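Local structure of teichoic acid biosynthesis protein F (Staphylococcus epidermidis, 3L7I) at residues Asn568-Tyr577 with Tyr671-Leu680. The protein is a teichoic acid biosynthesis protein whose C-terminal part has the GT-B glycosyltransferase fold. Numbering follows the deposited sequence.
Sequences NLYKELGDDY and YGLAKELKNL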
loop_
_atom_site.group_PDB
_atom_site.type_symbol
_atom_site.label_atom_id
_atom_site.label_comp_id
_atom_site.label_asym_id
_atom_site.label_seq_id
_atom_site.Cartn_x
_atom_site.Cartn_y
_atom_site.Cartn_z
ATOM N N ASN A 568 53.380 -45.328 6.991
ATOM C CA ASN A 568 53.754 -46.503 6.223
ATOM C C ASN A 568 54.278 -46.028 4.891
ATOM O O ASN A 568 55.375 -46.416 4.463
ATOM C CB ASN A 568 52.586 -47.462 6.006
ATOM C CG ASN A 568 53.043 -48.814 5.505
ATOM O OD1 ASN A 568 53.865 -49.462 6.148
ATOM N ND2 ASN A 568 52.534 -49.241 4.349
ATOM N N LEU A 569 53.479 -45.179 4.248
ATOM C CA LEU A 569 53.807 -44.630 2.954
ATOM C C LEU A 569 55.198 -43.995 2.991
ATOM O O LEU A 569 56.035 -44.243 2.126
ATOM C CB LEU A 569 52.729 -43.616 2.546
ATOM C CG LEU A 569 51.543 -44.137 1.740
ATOM C CD1 LEU A 569 50.681 -43.003 1.324
ATOM C CD2 LEU A 569 52.022 -44.822 0.491
ATOM N N TYR A 570 55.441 -43.185 4.011
ATOM C CA TYR A 570 56.723 -42.516 4.179
ATOM C C TYR A 570 57.868 -43.524 4.271
ATOM O O TYR A 570 58.886 -43.357 3.624
ATOM C CB TYR A 570 56.652 -41.639 5.431
ATOM C CG TYR A 570 57.779 -40.659 5.656
ATOM C CD1 TYR A 570 58.509 -40.097 4.598
ATOM C CD2 TYR A 570 58.089 -40.264 6.932
ATOM C CE1 TYR A 570 59.528 -39.186 4.844
ATOM C CE2 TYR A 570 59.092 -39.373 7.175
ATOM C CZ TYR A 570 59.804 -38.829 6.145
ATOM O OH TYR A 570 60.786 -37.921 6.489
ATOM N N LYS A 571 57.685 -44.572 5.075
ATOM C CA LYS A 571 58.665 -45.658 5.208
ATOM C C LYS A 571 58.918 -46.410 3.891
ATOM O O LYS A 571 60.053 -46.775 3.580
ATOM C CB LYS A 571 58.203 -46.663 6.272
ATOM C CG LYS A 571 58.652 -46.359 7.702
ATOM C CD LYS A 571 58.084 -47.395 8.709
ATOM C CE LYS A 571 58.981 -47.599 9.945
ATOM N NZ LYS A 571 59.251 -46.355 10.736
ATOM N N GLU A 572 57.848 -46.627 3.130
ATOM C CA GLU A 572 57.864 -47.530 1.979
ATOM C C GLU A 572 58.169 -46.847 0.662
ATOM O O GLU A 572 58.584 -47.494 -0.291
ATOM C CB GLU A 572 56.511 -48.250 1.843
ATOM C CG GLU A 572 56.264 -49.340 2.869
ATOM C CD GLU A 572 57.257 -50.495 2.762
ATOM O OE1 GLU A 572 57.583 -50.893 1.625
ATOM O OE2 GLU A 572 57.708 -51.010 3.812
ATOM N N LEU A 573 57.941 -45.545 0.601
ATOM C CA LEU A 573 57.980 -44.844 -0.672
ATOM C C LEU A 573 58.692 -43.502 -0.572
ATOM O O LEU A 573 58.963 -42.869 -1.589
ATOM C CB LEU A 573 56.549 -44.625 -1.190
ATOM C CG LEU A 573 55.731 -45.888 -1.444
ATOM C CD1 LEU A 573 54.279 -45.581 -1.713
ATOM C CD2 LEU A 573 56.331 -46.655 -2.592
ATOM N N GLY A 574 58.996 -43.079 0.649
ATOM C CA GLY A 574 59.541 -41.757 0.895
ATOM C C GLY A 574 60.853 -41.386 0.221
ATOM O O GLY A 574 61.298 -40.239 0.327
ATOM N N ASP A 575 61.478 -42.336 -0.465
ATOM C CA ASP A 575 62.754 -42.067 -1.116
ATOM C C ASP A 575 62.589 -42.063 -2.623
ATOM O O ASP A 575 63.448 -41.571 -3.345
ATOM C CB ASP A 575 63.832 -43.084 -0.706
ATOM C CG ASP A 575 64.361 -42.864 0.720
ATOM O OD1 ASP A 575 64.372 -41.704 1.208
ATOM O OD2 ASP A 575 64.784 -43.865 1.348
ATOM N N ASP A 576 61.485 -42.615 -3.102
ATOM C CA ASP A 576 61.230 -42.654 -4.536
ATOM C C ASP A 576 60.123 -41.672 -4.922
ATOM O O ASP A 576 60.085 -41.182 -6.050
ATOM C CB ASP A 576 60.843 -44.071 -4.983
ATOM C CG ASP A 576 61.991 -45.075 -4.844
ATOM O OD1 ASP A 576 63.119 -44.761 -5.296
ATOM O OD2 ASP A 576 61.755 -46.188 -4.304
ATOM N N TYR A 577 59.240 -41.382 -3.972
ATOM C CA TYR A 577 58.013 -40.639 -4.245
ATOM C C TYR A 577 57.770 -39.427 -3.363
ATOM O O TYR A 577 58.270 -39.299 -2.242
ATOM C CB TYR A 577 56.799 -41.549 -4.087
ATOM C CG TYR A 577 56.660 -42.606 -5.144
ATOM C CD1 TYR A 577 55.967 -42.346 -6.322
ATOM C CD2 TYR A 577 57.210 -43.875 -4.961
ATOM C CE1 TYR A 577 55.838 -43.320 -7.291
ATOM C CE2 TYR A 577 57.085 -44.852 -5.918
ATOM C CZ TYR A 577 56.396 -44.574 -7.086
ATOM O OH TYR A 577 56.266 -45.552 -8.054
ATOM N N TYR A 671 47.947 -51.268 2.787
ATOM C CA TYR A 671 49.284 -51.882 2.776
ATOM C C TYR A 671 49.682 -52.621 1.514
ATOM O O TYR A 671 50.868 -52.695 1.200
ATOM C CB TYR A 671 49.476 -52.748 4.014
ATOM C CG TYR A 671 49.132 -51.925 5.209
ATOM C CD1 TYR A 671 49.974 -50.901 5.616
ATOM C CD2 TYR A 671 47.931 -52.092 5.874
ATOM C CE1 TYR A 671 49.663 -50.104 6.683
ATOM C CE2 TYR A 671 47.612 -51.299 6.950
ATOM C CZ TYR A 671 48.482 -50.304 7.349
ATOM O OH TYR A 671 48.181 -49.496 8.412
ATOM N N GLY A 672 48.701 -53.158 0.792
ATOM C CA GLY A 672 48.973 -53.820 -0.472
ATOM C C GLY A 672 49.181 -52.762 -1.536
ATOM O O GLY A 672 49.978 -52.923 -2.465
ATOM N N LEU A 673 48.445 -51.664 -1.385
ATOM C CA LEU A 673 48.580 -50.497 -2.239
ATOM C C LEU A 673 50.021 -49.982 -2.173
ATOM O O LEU A 673 50.654 -49.749 -3.206
ATOM C CB LEU A 673 47.604 -49.413 -1.767
ATOM C CG LEU A 673 46.845 -48.616 -2.823
ATOM C CD1 LEU A 673 46.170 -47.410 -2.178
ATOM C CD2 LEU A 673 47.790 -48.182 -3.923
ATOM N N ALA A 674 50.533 -49.827 -0.948
ATOM C CA ALA A 674 51.910 -49.374 -0.722
ATOM C C ALA A 674 52.906 -50.244 -1.480
ATOM O O ALA A 674 53.720 -49.748 -2.244
ATOM C CB ALA A 674 52.240 -49.354 0.765
ATOM N N LYS A 675 52.836 -51.549 -1.280
ATOM C CA LYS A 675 53.761 -52.440 -1.944
ATOM C C LYS A 675 53.665 -52.276 -3.458
ATOM O O LYS A 675 54.674 -52.214 -4.144
ATOM C CB LYS A 675 53.493 -53.886 -1.521
ATOM C CG LYS A 675 53.677 -54.155 -0.015
ATOM C CD LYS A 675 55.068 -53.722 0.480
ATOM C CE LYS A 675 55.373 -54.266 1.878
ATOM N NZ LYS A 675 56.749 -53.897 2.339
ATOM N N GLU A 676 52.446 -52.184 -3.969
ATOM C CA GLU A 676 52.210 -52.064 -5.407
ATOM C C GLU A 676 52.892 -50.836 -6.046
ATOM O O GLU A 676 53.552 -50.960 -7.084
ATOM C CB GLU A 676 50.703 -52.044 -5.677
ATOM C CG GLU A 676 50.311 -52.254 -7.126
ATOM C CD GLU A 676 50.009 -53.700 -7.450
ATOM O OE1 GLU A 676 50.890 -54.569 -7.224
ATOM O OE2 GLU A 676 48.889 -53.965 -7.941
ATOM N N LEU A 677 52.717 -49.663 -5.429
ATOM C CA LEU A 677 53.398 -48.415 -5.832
ATOM C C LEU A 677 54.942 -48.518 -5.969
ATOM O O LEU A 677 55.574 -47.737 -6.694
ATOM C CB LEU A 677 53.062 -47.296 -4.836
ATOM C CG LEU A 677 51.784 -46.453 -4.983
ATOM C CD1 LEU A 677 50.814 -47.006 -6.011
ATOM C CD2 LEU A 677 51.065 -46.250 -3.638
ATOM N N LYS A 678 55.548 -49.462 -5.253
ATOM C CA LYS A 678 56.998 -49.598 -5.259
ATOM C C LYS A 678 57.496 -49.548 -6.698
ATOM O O LYS A 678 58.480 -48.876 -7.007
ATOM C CB LYS A 678 57.409 -50.919 -4.613
ATOM C CG LYS A 678 58.672 -50.845 -3.795
ATOM C CD LYS A 678 58.553 -49.757 -2.746
ATOM C CE LYS A 678 59.178 -50.206 -1.444
ATOM N NZ LYS A 678 58.395 -51.343 -0.910
ATOM N N ASN A 679 56.784 -50.250 -7.572
ATOM C CA ASN A 679 57.167 -50.399 -8.967
ATOM C C ASN A 679 56.030 -50.007 -9.910
ATOM O O ASN A 679 55.243 -50.856 -10.349
ATOM C CB ASN A 679 57.595 -51.843 -9.223
ATOM C CG ASN A 679 58.049 -52.072 -10.645
ATOM O OD1 ASN A 679 58.039 -51.150 -11.463
ATOM N ND2 ASN A 679 58.451 -53.308 -10.953
ATOM N N LEU A 680 55.943 -48.713 -10.217
ATOM C CA LEU A 680 54.879 -48.214 -11.081
ATOM C C LEU A 680 54.829 -48.933 -12.433
ATOM O O LEU A 680 53.755 -49.338 -12.883
ATOM C CB LEU A 680 54.977 -46.699 -11.284
ATOM C CG LEU A 680 54.096 -45.838 -10.375
ATOM C CD1 LEU A 680 53.868 -44.473 -10.993
ATOM C CD2 LEU A 680 52.765 -46.520 -10.107
#
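In the Rossmann-like domain of this GT-B protein, whose central parallel sheet runs 600-602, 577-581, 539-543, 618-621, 637-640, 666-667, two neighbouring helices meet through Leu573 and Leu677 and illustrate how a packed pair is zoned into an apolar layer against the sheet and a charged outer edge. The axes of 568-573 and 671-677 run in the same general direction, 9.7 Å apart at closest approach, with a crossing angle of -24°. CD1 of Leu573 rests 3.8 Å from CB of Leu677, the two side chains crossing at about a right angle. Deeper in, Leu677 touches Ile541, Ile620 and Phe638 of three sheet strands, so the leucine contact is part of the domain core.

Above this layer Glu572, Lys675 and Lys678 form a salt-bridge network. OE1 of Glu572 receives NZ of Lys678 at 2.7 Å, nearly along its C-O axis, and a weak bond from NZ of Lys675 at 3.2 Å. Both lysines start out pointing away from 568-577, and bends in their chains bring the amines back; Lys678 lays its CD 3.8 Å from Leu573 CD2 on the way. Two cations on one oxygen would probably stabilise the carboxylate.

At the N-terminal side Asn568 holds its CG anti to the backbone N (chi1 -166°), which sends the amide across to the second helix. There ND2 lies at the edge of the Tyr671 ring, 3.3 Å from CD1, with amide and ring planes 75° apart, and also meets the methyl of Ala674. The Tyr671 hydroxyl is hydrogen-bonded to OD1 of Asp565.

Past the turn at 574-576, Tyr577, the first residue of strand 577-581, reaches back to the backbone of 671-680: its OH gives a weak hydrogen bond to Leu677 O, 2.7 Å away, beside CG of Leu680.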